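Local coordinates for protein glycinin A3B4 subunit (Glycine max, PDB 2D5F) that serves as an 11S globulin seed storage protein of the cupin family, assembling into hexamers and probably keeping amino acids in reserve for the germinating seedling, at residues 13-18 with 37-42; 349-354 with 487-492; 379-384 with 454-459; 385-390 with 448-453. All coordinates share one frame; numbering follows the deposited sequence.

In the fold
All four contacts are largely buried, although contact 1 reaches the surface at Asn15 and contact 4 has partly exposed members. Contact 1 lies in the N-terminal part of the first cupin and packs against strands of the second; it folds a loop onto helix 38-43, with a carboxylate bond and a leucine on a histidine ring. The other three reach one sheet of the second cupin domain. Contacts 3 and 4 share the pairing of strands 379-385 and 452-454, each with one backbone bond beside it, and both touch the third subunit. Contact 2, purely apolar, ties strand 490-491 to the opposing sheet. Contact 4 touches contact 1 through Asn389 and Cys42.

Contact 1: 13-18 with 37-42; sequences NLNALE and HPELQC
Leu17 reaches from the loop toward helix 38-42 and lays its two methyls along the ring of His37. CD2 sits over one face, 4.0 Å from the ring centroid and 19° off the normal, a CH-pi contact. CD1 lies nearer the root of the ring, 3.9 Å from His37 CG, and also meets Leu40, its CD1 standing 4.2 Å from Leu40 CG. Leu17 has its CG beside the backbone N (chi1 -49°), which turns both branches toward the helix. His37 is the N-cap residue, and its ND1 makes a weak hydrogen bond back to Asn34 O.

Glu39 carries the polar half. Its chain bends sharply at chi2 (91°), carrying the carboxylate up to the loop backbone, where OE2 takes the hydrogen bond from Asn15 N at 3.0 Å through its anti lone pair. The bend exposes the aliphatic part to Leu14, whose CD2 lies 3.8 Å from Glu39 CG, the two side chains running antiparallel. Leu17 CD2 closes over the other side of the bond, 4.0 Å from Glu39 OE2. Beyond the pair, Leu14 bonds through its backbone to Val411, while Leu40 packs on Leu421 and Val423.

A buried carboxylate thus spends one oxygen on a backbone N-H amid leucine methyls; the apolar surroundings and the helix start probably pull its pKa in opposite directions, leaving the net shift open.

Contact 2: 349-354 with 487-492; sequences GRISTL and SGPLVN
Leu490 and Ile351 make most of the apolar contact, their side chains crossing at a slant. Ile351 CD1 rests 3.8 Å from Leu490 CD2, and the same methyl also touches the proline ring next door, 4.0 Å from Pro489 CG. Ile351 keeps CG1 beside its backbone N (chi1 -59°), which sends CD1 into the notch between Pro489 and Leu490.

The second kind of contact is carbon against backbone. Leu490 CD1 lies 3.4 Å from Gly349 O and 3.7 Å from Arg350 CA, pressing on the strand where it has least side chain. Gly349 adopts backbone angles that only glycine takes comfortably, and a CB there would come about 4.0 Å from Leu490 CD2. Cutting Leu490 back to alanine removes both methyls and is likely to open a gap beside Gly349 and let the CD1 end of Ile351 turn.

Polar bonding runs to outside partners instead: Arg350 NH2 to Ala336 O, and Pro489 O to Ser381 OG. Strand 349-354 lies between 343-345 and 368-374 in one sheet, while 490-491 pairs with strand 379-385 of the other; Tyr380, from that strand, packs on both Ile351 and Pro489, and Leu374 backs Leu490.

Contact 3: 379-384 with 454-459; sequences IYSPHW and YIKDVF
Ile455, the first residue of helix 455-461, is a knob set between Pro382 and Trp384. Its CD1 lies 3.9 Å from Pro382 CB, and its CG1 meets the edge of the indole, in the ring plane, 3.9 Å from Trp384 CZ3. One turn on, Val458 offers CG2 to the same corner of the ring, 3.8 Å from Trp384 CH2. The indole comes down at about a right angle to both side chains; its chi1 of 76° tucks CG between the backbone N and the carbonyl carbon, bringing the six-membered ring up to the first turn of the helix. The indole also stacks on Tyr62 of the third subunit, and NE1 bonds to Gly128 O there.

Beside this the backbones close tightly: His383 and Tyr454 form an antiparallel non-hydrogen-bonded pair, their CA atoms 3.9 Å apart, with the two CB groups side by side. The rings then part company. The His383 ring lies against Tyr380 and within about 3 Å of a bound magnesium ion.

Pro382 O is the polar focus. Ile455 N bonds to Pro382 O at 2.9 Å (169°), and a water donates to the same oxygen, accepts from Lys456 N at 3.0 Å and joins Ser381 OG, itself hydrogen-bonded to Pro489 O. The chain corner thus gives acceptors, direct and through water, to two first-turn N-H groups that have none within the helix.

Contact 4: 385-390 with 448-453; sequences NLNANS and HNAVSS
Val451 O accepts a hydrogen bond from Leu386 N at 2.9 Å, the nitrogen lying almost in line with the carbonyl, and Asn385 CA adds a weak CH contact to the same oxygen at 3.6 Å. Asn385 and Ser452 just beside it form an antiparallel non-hydrogen-bonded pair, CA atoms 4.1 Å apart.

Leu386 then folds its side chain down over residues 451-453. Its CB lies 3.8 Å from Val451 CG2, the two side chains crossing at a slant, while CD1 runs on to Ser453 CB at 3.7 Å. With chi2 at 64° the leucine splits its branches, CD1 over Ser453 and CD2 by the valine methyl.

Asn387 crosses Val451 at about a right angle. Its CG, held between the backbone N and carbonyl carbon (chi1 63°), sits 3.9 Å from Val451 N; the amide is probably turned over in the model, and turned back it may accept a hydrogen bond from that nitrogen. A leucine in its place has no amide, and Val451 N would probably lose a possible acceptor. Further along, Ala388 CB meets Ala450 CB at 4.1 Å.

Glu324 of the second subunit bonds to Ser452 N, and Gly128 of the third packs on Leu386. A loop leaving strand 379-385 for 390-395 thus lies against the approach to strand 452-454, a link between the two sheets of the cupin beta-barrel.

Contact 1: 13-18 with 37-42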
loop_
_atom_site.group_PDB
_atom_site.type_symbol
_atom_site.label_atom_id
_atom_site.label_comp_id
_atom_site.label_asym_id
_atom_site.label_seq_id
_atom_site.Cartn_x
_atom_site.Cartn_y
_atom_site.Cartn_z
ATOM N N ASN B 13 35.853 -12.502 14.474
ATOM C CA ASN B 13 36.772 -11.407 14.211
ATOM C C ASN B 13 36.309 -10.616 12.987
ATOM O O ASN B 13 35.821 -11.187 12.013
ATOM C CB ASN B 13 38.188 -11.951 13.965
ATOM C CG ASN B 13 39.207 -10.846 13.716
ATOM O OD1 ASN B 13 39.497 -10.041 14.601
ATOM N ND2 ASN B 13 39.751 -10.801 12.500
ATOM N N LEU B 14 36.452 -9.300 13.053
ATOM C CA LEU B 14 36.092 -8.432 11.942
ATOM C C LEU B 14 37.324 -7.602 11.637
ATOM O O LEU B 14 37.913 -7.020 12.537
ATOM C CB LEU B 14 34.942 -7.494 12.319
ATOM C CG LEU B 14 33.580 -8.092 12.669
ATOM C CD1 LEU B 14 32.609 -6.952 12.984
ATOM C CD2 LEU B 14 33.063 -8.923 11.503
ATOM N N ASN B 15 37.719 -7.548 10.373
ATOM C CA ASN B 15 38.884 -6.759 9.993
ATOM C C ASN B 15 38.514 -5.481 9.250
ATOM O O ASN B 15 37.508 -5.426 8.539
ATOM C CB ASN B 15 39.815 -7.588 9.108
ATOM C CG ASN B 15 40.708 -8.519 9.906
ATOM O OD1 ASN B 15 41.093 -9.574 9.423
ATOM N ND2 ASN B 15 41.053 -8.119 11.129
ATOM N N ALA B 16 39.333 -4.453 9.436
ATOM C CA ALA B 16 39.147 -3.188 8.744
ATOM C C ALA B 16 39.705 -3.528 7.370
ATOM O O ALA B 16 40.869 -3.905 7.260
ATOM C CB ALA B 16 39.978 -2.108 9.404
ATOM N N LEU B 17 38.883 -3.404 6.331
ATOM C CA LEU B 17 39.295 -3.768 4.981
ATOM C C LEU B 17 39.580 -2.623 4.014
ATOM O O LEU B 17 38.952 -1.565 4.075
ATOM C CB LEU B 17 38.220 -4.664 4.360
ATOM C CG LEU B 17 37.733 -5.857 5.190
ATOM C CD1 LEU B 17 36.495 -6.456 4.550
ATOM C CD2 LEU B 17 38.839 -6.895 5.300
ATOM N N GLU B 18 40.524 -2.866 3.105
ATOM C CA GLU B 18 40.912 -1.905 2.076
ATOM C C GLU B 18 40.807 -2.594 0.726
ATOM O O GLU B 18 40.741 -3.814 0.659
ATOM C CB GLU B 18 42.338 -1.406 2.319
ATOM C CG GLU B 18 42.412 -0.399 3.452
ATOM C CD GLU B 18 43.828 -0.023 3.823
ATOM O OE1 GLU B 18 44.615 0.347 2.926
ATOM O OE2 GLU B 18 44.146 -0.089 5.022
ATOM N N HIS B 37 35.503 -11.716 1.151
ATOM C CA HIS B 37 35.935 -11.525 2.531
ATOM C C HIS B 37 34.747 -11.987 3.370
ATOM O O HIS B 37 33.602 -11.629 3.076
ATOM C CB HIS B 37 36.196 -10.044 2.835
ATOM C CG HIS B 37 37.535 -9.560 2.380
ATOM N ND1 HIS B 37 37.695 -8.691 1.323
ATOM C CD2 HIS B 37 38.781 -9.845 2.826
ATOM C CE1 HIS B 37 38.983 -8.463 1.136
ATOM N NE2 HIS B 37 39.663 -9.152 2.035
ATOM N N PRO B 38 34.995 -12.787 4.416
ATOM C CA PRO B 38 33.865 -13.241 5.231
ATOM C C PRO B 38 32.952 -12.137 5.768
ATOM O O PRO B 38 31.742 -12.339 5.888
ATOM C CB PRO B 38 34.534 -14.076 6.343
ATOM C CG PRO B 38 36.000 -13.700 6.276
ATOM C CD PRO B 38 36.240 -13.461 4.816
ATOM N N GLU B 39 33.516 -10.975 6.078
ATOM C CA GLU B 39 32.714 -9.867 6.601
ATOM C C GLU B 39 31.699 -9.402 5.556
ATOM O O GLU B 39 30.518 -9.179 5.866
ATOM C CB GLU B 39 33.618 -8.690 7.006
ATOM C CG GLU B 39 34.680 -9.053 8.039
ATOM C CD GLU B 39 36.003 -9.507 7.424
ATOM O OE1 GLU B 39 36.003 -10.140 6.347
ATOM O OE2 GLU B 39 37.056 -9.237 8.037
ATOM N N LEU B 40 32.164 -9.268 4.316
ATOM C CA LEU B 40 31.312 -8.832 3.220
ATOM C C LEU B 40 30.291 -9.898 2.823
ATOM O O LEU B 40 29.182 -9.570 2.389
ATOM C CB LEU B 40 32.169 -8.424 2.015
ATOM C CG LEU B 40 33.054 -7.188 2.255
ATOM C CD1 LEU B 40 33.932 -6.916 1.024
ATOM C CD2 LEU B 40 32.175 -5.972 2.561
ATOM N N GLN B 41 30.653 -11.169 2.978
ATOM C CA GLN B 41 29.724 -12.241 2.651
ATOM C C GLN B 41 28.590 -12.225 3.667
ATOM O O GLN B 41 27.442 -12.495 3.328
ATOM C CB GLN B 41 30.419 -13.602 2.674
ATOM C CG GLN B 41 31.473 -13.753 1.603
ATOM C CD GLN B 41 31.902 -15.183 1.426
ATOM O OE1 GLN B 41 32.397 -15.812 2.362
ATOM N NE2 GLN B 41 31.711 -15.713 0.225
ATOM N N CYS B 42 28.918 -11.901 4.914
ATOM C CA CYS B 42 27.908 -11.837 5.959
ATOM C C CYS B 42 26.945 -10.680 5.658
ATOM O O CYS B 42 25.730 -10.808 5.813
ATOM C CB CYS B 42 28.577 -11.653 7.334
ATOM S SG CYS B 42 27.484 -10.932 8.601
#

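Contact 2: 349-354 with 487-492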
loop_
_atom_site.group_PDB
_atom_site.type_symbol
_atom_site.label_atom_id
_atom_site.label_comp_id
_atom_site.label_asym_id
_atom_site.label_seq_id
_atom_site.Cartn_x
_atom_site.Cartn_y
_atom_site.Cartn_z
ATOM N N GLY B 349 29.574 15.946 17.959
ATOM C CA GLY B 349 29.498 15.623 16.544
ATOM C C GLY B 349 28.091 15.690 15.978
ATOM O O GLY B 349 27.217 16.344 16.547
ATOM N N ARG B 350 27.864 15.011 14.854
ATOM C CA ARG B 350 26.549 15.019 14.230
ATOM C C ARG B 350 26.244 13.735 13.461
ATOM O O ARG B 350 27.149 13.030 13.019
ATOM C CB ARG B 350 26.426 16.225 13.289
ATOM C CG ARG B 350 27.506 16.319 12.216
ATOM C CD ARG B 350 27.286 17.557 11.351
ATOM N NE ARG B 350 28.396 17.855 10.448
ATOM C CZ ARG B 350 28.538 17.357 9.221
ATOM N NH1 ARG B 350 29.587 17.703 8.487
ATOM N NH2 ARG B 350 27.638 16.520 8.723
ATOM N N ILE B 351 24.957 13.437 13.313
ATOM C CA ILE B 351 24.518 12.251 12.590
ATOM C C ILE B 351 23.403 12.658 11.639
ATOM O O ILE B 351 22.451 13.337 12.041
ATOM C CB ILE B 351 23.971 11.176 13.545
ATOM C CG1 ILE B 351 25.052 10.772 14.548
ATOM C CG2 ILE B 351 23.482 9.962 12.747
ATOM C CD1 ILE B 351 24.499 9.997 15.735
ATOM N N SER B 352 23.527 12.245 10.383
ATOM C CA SER B 352 22.522 12.563 9.372
ATOM C C SER B 352 22.027 11.267 8.746
ATOM O O SER B 352 22.821 10.380 8.439
ATOM C CB SER B 352 23.124 13.469 8.300
ATOM O OG SER B 352 23.621 14.664 8.888
ATOM N N THR B 353 20.714 11.160 8.565
ATOM C CA THR B 353 20.122 9.950 7.998
ATOM C C THR B 353 19.490 10.181 6.633
ATOM O O THR B 353 18.799 11.168 6.414
ATOM C CB THR B 353 19.039 9.382 8.937
ATOM O OG1 THR B 353 19.586 9.219 10.251
ATOM C CG2 THR B 353 18.545 8.027 8.431
ATOM N N LEU B 354 19.746 9.257 5.715
ATOM C CA LEU B 354 19.192 9.309 4.367
ATOM C C LEU B 354 18.504 7.968 4.150
ATOM O O LEU B 354 19.156 6.933 4.094
ATOM C CB LEU B 354 20.299 9.504 3.324
ATOM C CG LEU B 354 19.927 9.319 1.842
ATOM C CD1 LEU B 354 18.711 10.162 1.496
ATOM C CD2 LEU B 354 21.110 9.720 0.962
ATOM N N SER B 487 21.384 13.978 26.745
ATOM C CA SER B 487 20.415 12.944 26.406
ATOM C C SER B 487 20.683 12.113 25.143
ATOM O O SER B 487 20.434 10.906 25.127
ATOM C CB SER B 487 19.030 13.582 26.307
ATOM O OG SER B 487 18.021 12.597 26.203
ATOM N N GLY B 488 21.191 12.755 24.097
ATOM C CA GLY B 488 21.441 12.061 22.843
ATOM C C GLY B 488 22.539 11.013 22.778
ATOM O O GLY B 488 23.212 10.733 23.771
ATOM N N PRO B 489 22.736 10.408 21.592
ATOM C CA PRO B 489 23.743 9.376 21.322
ATOM C C PRO B 489 25.154 9.935 21.147
ATOM O O PRO B 489 26.135 9.193 21.187
ATOM C CB PRO B 489 23.224 8.721 20.044
ATOM C CG PRO B 489 22.621 9.870 19.314
ATOM C CD PRO B 489 21.871 10.611 20.414
ATOM N N LEU B 490 25.255 11.243 20.943
ATOM C CA LEU B 490 26.559 11.871 20.764
ATOM C C LEU B 490 27.008 12.436 22.105
ATOM O O LEU B 490 26.367 13.328 22.659
ATOM C CB LEU B 490 26.463 12.968 19.703
ATOM C CG LEU B 490 26.087 12.389 18.336
ATOM C CD1 LEU B 490 25.597 13.483 17.408
ATOM C CD2 LEU B 490 27.290 11.665 17.756
ATOM N N VAL B 491 28.122 11.910 22.610
ATOM C CA VAL B 491 28.651 12.308 23.911
ATOM C C VAL B 491 30.014 12.995 23.928
ATOM O O VAL B 491 30.975 12.531 23.315
ATOM C CB VAL B 491 28.733 11.082 24.841
ATOM C CG1 VAL B 491 29.381 11.466 26.167
ATOM C CG2 VAL B 491 27.340 10.514 25.065
ATOM N N ASN B 492 30.089 14.110 24.643
ATOM C CA ASN B 492 31.350 14.825 24.782
ATOM C C ASN B 492 31.859 14.455 26.173
ATOM O O ASN B 492 31.387 14.979 27.179
ATOM C CB ASN B 492 31.135 16.339 24.646
ATOM C CG ASN B 492 30.152 16.896 25.664
ATOM O OD1 ASN B 492 30.524 17.711 26.518
ATOM N ND2 ASN B 492 28.890 16.468 25.578
#

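Contact 3: 379-384 with 454-459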
loop_
_atom_site.group_PDB
_atom_site.type_symbol
_atom_site.label_atom_id
_atom_site.label_comp_id
_atom_site.label_asym_id
_atom_site.label_seq_id
_atom_site.Cartn_x
_atom_site.Cartn_y
_atom_site.Cartn_z
ATOM N N ILE B 379 32.076 11.069 21.177
ATOM C CA ILE B 379 31.631 9.684 21.242
ATOM C C ILE B 379 30.220 9.415 20.727
ATOM O O ILE B 379 29.286 10.171 20.998
ATOM C CB ILE B 379 31.688 9.158 22.691
ATOM C CG1 ILE B 379 33.137 9.096 23.179
ATOM C CG2 ILE B 379 31.030 7.783 22.773
ATOM C CD1 ILE B 379 33.271 8.666 24.627
ATOM N N TYR B 380 30.086 8.329 19.972
ATOM C CA TYR B 380 28.791 7.879 19.474
ATOM C C TYR B 380 28.595 6.645 20.364
ATOM O O TYR B 380 29.097 5.560 20.059
ATOM C CB TYR B 380 28.882 7.466 18.002
ATOM C CG TYR B 380 27.544 7.191 17.339
ATOM C CD1 TYR B 380 26.409 6.882 18.095
ATOM C CD2 TYR B 380 27.425 7.194 15.948
ATOM C CE1 TYR B 380 25.191 6.580 17.479
ATOM C CE2 TYR B 380 26.227 6.891 15.328
ATOM C CZ TYR B 380 25.110 6.584 16.097
ATOM O OH TYR B 380 23.919 6.280 15.474
ATOM N N SER B 381 27.897 6.834 21.481
ATOM C CA SER B 381 27.682 5.765 22.456
ATOM C C SER B 381 27.160 4.446 21.888
ATOM O O SER B 381 26.572 4.410 20.807
ATOM C CB SER B 381 26.759 6.262 23.574
ATOM O OG SER B 381 25.563 6.806 23.060
ATOM N N PRO B 382 27.382 3.337 22.618
ATOM C CA PRO B 382 26.942 2.004 22.198
ATOM C C PRO B 382 25.520 1.982 21.644
ATOM O O PRO B 382 24.561 2.353 22.323
ATOM C CB PRO B 382 27.095 1.180 23.474
ATOM C CG PRO B 382 28.318 1.786 24.088
ATOM C CD PRO B 382 28.059 3.269 23.926
ATOM N N HIS B 383 25.406 1.543 20.395
ATOM C CA HIS B 383 24.128 1.455 19.705
ATOM C C HIS B 383 24.177 0.261 18.762
ATOM O O HIS B 383 25.248 -0.300 18.521
ATOM C CB HIS B 383 23.879 2.735 18.894
ATOM C CG HIS B 383 24.945 3.034 17.882
ATOM N ND1 HIS B 383 26.183 3.537 18.225
ATOM C CD2 HIS B 383 24.955 2.908 16.531
ATOM C CE1 HIS B 383 26.906 3.710 17.132
ATOM N NE2 HIS B 383 26.185 3.335 16.091
ATOM N N TRP B 384 23.018 -0.137 18.245
ATOM C CA TRP B 384 22.947 -1.239 17.292
ATOM C C TRP B 384 21.824 -0.986 16.295
ATOM O O TRP B 384 20.947 -0.151 16.521
ATOM C CB TRP B 384 22.725 -2.571 18.012
ATOM C CG TRP B 384 21.319 -2.796 18.491
ATOM C CD1 TRP B 384 20.296 -3.371 17.794
ATOM C CD2 TRP B 384 20.787 -2.456 19.776
ATOM N NE1 TRP B 384 19.161 -3.415 18.568
ATOM C CE2 TRP B 384 19.434 -2.858 19.788
ATOM C CE3 TRP B 384 21.323 -1.848 20.919
ATOM C CZ2 TRP B 384 18.605 -2.672 20.901
ATOM C CZ3 TRP B 384 20.498 -1.663 22.025
ATOM C CH2 TRP B 384 19.155 -2.074 22.006
ATOM N N TYR B 454 20.174 3.329 20.745
ATOM C CA TYR B 454 21.381 3.524 21.541
ATOM C C TYR B 454 21.046 3.154 22.991
ATOM O O TYR B 454 19.947 3.426 23.479
ATOM C CB TYR B 454 21.932 4.950 21.394
ATOM C CG TYR B 454 21.024 6.099 21.784
ATOM C CD1 TYR B 454 21.315 6.888 22.904
ATOM C CD2 TYR B 454 19.930 6.455 20.996
ATOM C CE1 TYR B 454 20.547 8.003 23.224
ATOM C CE2 TYR B 454 19.151 7.571 21.307
ATOM C CZ TYR B 454 19.467 8.342 22.420
ATOM O OH TYR B 454 18.706 9.450 22.728
ATOM N N ILE B 455 21.981 2.496 23.664
ATOM C CA ILE B 455 21.731 2.028 25.016
ATOM C C ILE B 455 21.328 3.081 26.048
ATOM O O ILE B 455 20.533 2.787 26.935
ATOM C CB ILE B 455 22.919 1.172 25.506
ATOM C CG1 ILE B 455 23.025 -0.060 24.594
ATOM C CG2 ILE B 455 22.716 0.744 26.967
ATOM C CD1 ILE B 455 24.168 -1.012 24.885
ATOM N N LYS B 456 21.842 4.299 25.943
ATOM C CA LYS B 456 21.437 5.337 26.898
ATOM C C LYS B 456 19.909 5.471 26.862
ATOM O O LYS B 456 19.248 5.507 27.899
ATOM C CB LYS B 456 22.062 6.689 26.543
ATOM C CG LYS B 456 23.568 6.758 26.703
ATOM C CD LYS B 456 24.106 8.120 26.274
ATOM C CE LYS B 456 23.483 9.247 27.099
ATOM N NZ LYS B 456 23.887 10.593 26.603
ATOM N N ASP B 457 19.358 5.540 25.654
ATOM C CA ASP B 457 17.920 5.672 25.471
ATOM C C ASP B 457 17.183 4.439 25.992
ATOM O O ASP B 457 16.043 4.532 26.450
ATOM C CB ASP B 457 17.611 5.892 23.988
ATOM C CG ASP B 457 16.126 6.024 23.712
ATOM O OD1 ASP B 457 15.506 7.000 24.184
ATOM O OD2 ASP B 457 15.578 5.142 23.022
ATOM N N VAL B 458 17.836 3.284 25.919
ATOM C CA VAL B 458 17.234 2.044 26.398
ATOM C C VAL B 458 17.064 2.109 27.913
ATOM O O VAL B 458 16.026 1.715 28.445
ATOM C CB VAL B 458 18.101 0.812 26.035
ATOM C CG1 VAL B 458 17.512 -0.439 26.660
ATOM C CG2 VAL B 458 18.170 0.652 24.520
ATOM N N PHE B 459 18.082 2.610 28.610
ATOM C CA PHE B 459 18.002 2.731 30.067
ATOM C C PHE B 459 16.787 3.580 30.449
ATOM O O PHE B 459 16.072 3.267 31.400
ATOM C CB PHE B 459 19.268 3.394 30.631
ATOM C CG PHE B 459 20.504 2.537 30.549
ATOM C CD1 PHE B 459 21.760 3.127 30.422
ATOM C CD2 PHE B 459 20.420 1.152 30.605
ATOM C CE1 PHE B 459 22.914 2.348 30.348
ATOM C CE2 PHE B 459 21.572 0.360 30.533
ATOM C CZ PHE B 459 22.818 0.960 30.403
HETATM O O HOH W 1 24.302 4.549 24.185
#

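Contact 4: 385-390 with 448-453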
loop_
_atom_site.group_PDB
_atom_site.type_symbol
_atom_site.label_atom_id
_atom_site.label_comp_id
_atom_site.label_asym_id
_atom_site.label_seq_id
_atom_site.Cartn_x
_atom_site.Cartn_y
_atom_site.Cartn_z
ATOM N N ASN B 385 21.866 -1.698 15.178
ATOM C CA ASN B 385 20.848 -1.557 14.163
ATOM C C ASN B 385 19.910 -2.740 14.314
ATOM O O ASN B 385 20.335 -3.892 14.282
ATOM C CB ASN B 385 21.492 -1.520 12.777
ATOM C CG ASN B 385 22.393 -0.308 12.594
ATOM O OD1 ASN B 385 23.605 -0.436 12.405
ATOM N ND2 ASN B 385 21.805 0.877 12.663
ATOM N N LEU B 386 18.632 -2.439 14.496
ATOM C CA LEU B 386 17.615 -3.454 14.693
ATOM C C LEU B 386 17.312 -4.322 13.487
ATOM O O LEU B 386 17.151 -5.531 13.614
ATOM C CB LEU B 386 16.298 -2.801 15.125
ATOM C CG LEU B 386 16.125 -2.239 16.538
ATOM C CD1 LEU B 386 17.080 -1.078 16.795
ATOM C CD2 LEU B 386 14.688 -1.787 16.684
ATOM N N ASN B 387 17.241 -3.695 12.318
ATOM C CA ASN B 387 16.847 -4.397 11.106
ATOM C C ASN B 387 17.773 -4.338 9.898
ATOM O O ASN B 387 17.296 -4.415 8.765
ATOM C CB ASN B 387 15.471 -3.877 10.673
ATOM C CG ASN B 387 15.494 -2.396 10.321
ATOM O OD1 ASN B 387 14.520 -1.856 9.783
ATOM N ND2 ASN B 387 16.604 -1.726 10.627
ATOM N N ALA B 388 19.077 -4.218 10.102
ATOM C CA ALA B 388 19.957 -4.166 8.944
ATOM C C ALA B 388 21.432 -4.348 9.241
ATOM O O ALA B 388 21.904 -3.991 10.313
ATOM C CB ALA B 388 19.758 -2.845 8.218
ATOM N N ASN B 389 22.146 -4.927 8.281
ATOM C CA ASN B 389 23.584 -5.070 8.397
ATOM C C ASN B 389 24.080 -3.685 8.001
ATOM O O ASN B 389 23.368 -2.940 7.321
ATOM C CB ASN B 389 24.132 -6.101 7.407
ATOM C CG ASN B 389 23.930 -7.518 7.869
ATOM O OD1 ASN B 389 24.083 -7.820 9.049
ATOM N ND2 ASN B 389 23.605 -8.408 6.937
ATOM N N SER B 390 25.294 -3.337 8.407
ATOM C CA SER B 390 25.830 -2.023 8.081
ATOM C C SER B 390 27.262 -2.125 7.604
ATOM O O SER B 390 27.969 -3.073 7.948
ATOM C CB SER B 390 25.791 -1.113 9.311
ATOM O OG SER B 390 24.465 -0.889 9.737
ATOM N N HIS B 448 15.761 -0.044 3.548
ATOM C CA HIS B 448 15.306 1.264 3.062
ATOM C C HIS B 448 15.015 2.266 4.172
ATOM O O HIS B 448 14.996 3.473 3.941
ATOM C CB HIS B 448 14.059 1.095 2.175
ATOM C CG HIS B 448 12.791 0.833 2.936
ATOM N ND1 HIS B 448 11.998 1.846 3.439
ATOM C CD2 HIS B 448 12.175 -0.326 3.275
ATOM C CE1 HIS B 448 10.951 1.323 4.052
ATOM N NE2 HIS B 448 11.036 0.006 3.967
ATOM N N ASN B 449 14.784 1.756 5.374
ATOM C CA ASN B 449 14.492 2.594 6.534
ATOM C C ASN B 449 15.096 1.915 7.768
ATOM O O ASN B 449 14.388 1.511 8.687
ATOM C CB ASN B 449 12.972 2.753 6.692
ATOM C CG ASN B 449 12.595 3.794 7.733
ATOM O OD1 ASN B 449 13.429 4.593 8.163
ATOM N ND2 ASN B 449 11.329 3.798 8.132
ATOM N N ALA B 450 16.420 1.782 7.762
ATOM C CA ALA B 450 17.140 1.145 8.852
ATOM C C ALA B 450 16.947 1.930 10.146
ATOM O O ALA B 450 17.017 3.156 10.156
ATOM C CB ALA B 450 18.619 1.051 8.503
ATOM N N VAL B 451 16.687 1.224 11.237
ATOM C CA VAL B 451 16.484 1.890 12.513
ATOM C C VAL B 451 17.492 1.386 13.523
ATOM O O VAL B 451 17.789 0.199 13.578
ATOM C CB VAL B 451 15.050 1.653 13.064
ATOM C CG1 VAL B 451 14.024 2.139 12.062
ATOM C CG2 VAL B 451 14.829 0.191 13.351
ATOM N N SER B 452 18.026 2.302 14.315
ATOM C CA SER B 452 18.996 1.933 15.326
ATOM C C SER B 452 18.493 2.329 16.705
ATOM O O SER B 452 17.507 3.052 16.853
ATOM C CB SER B 452 20.332 2.628 15.057
ATOM O OG SER B 452 20.214 4.019 15.291
ATOM N N SER B 453 19.181 1.843 17.721
ATOM C CA SER B 453 18.824 2.162 19.087
ATOM C C SER B 453 20.126 2.350 19.847
ATOM O O SER B 453 21.094 1.638 19.590
ATOM C CB SER B 453 18.017 1.015 19.701
ATOM O OG SER B 453 17.744 1.265 21.070
#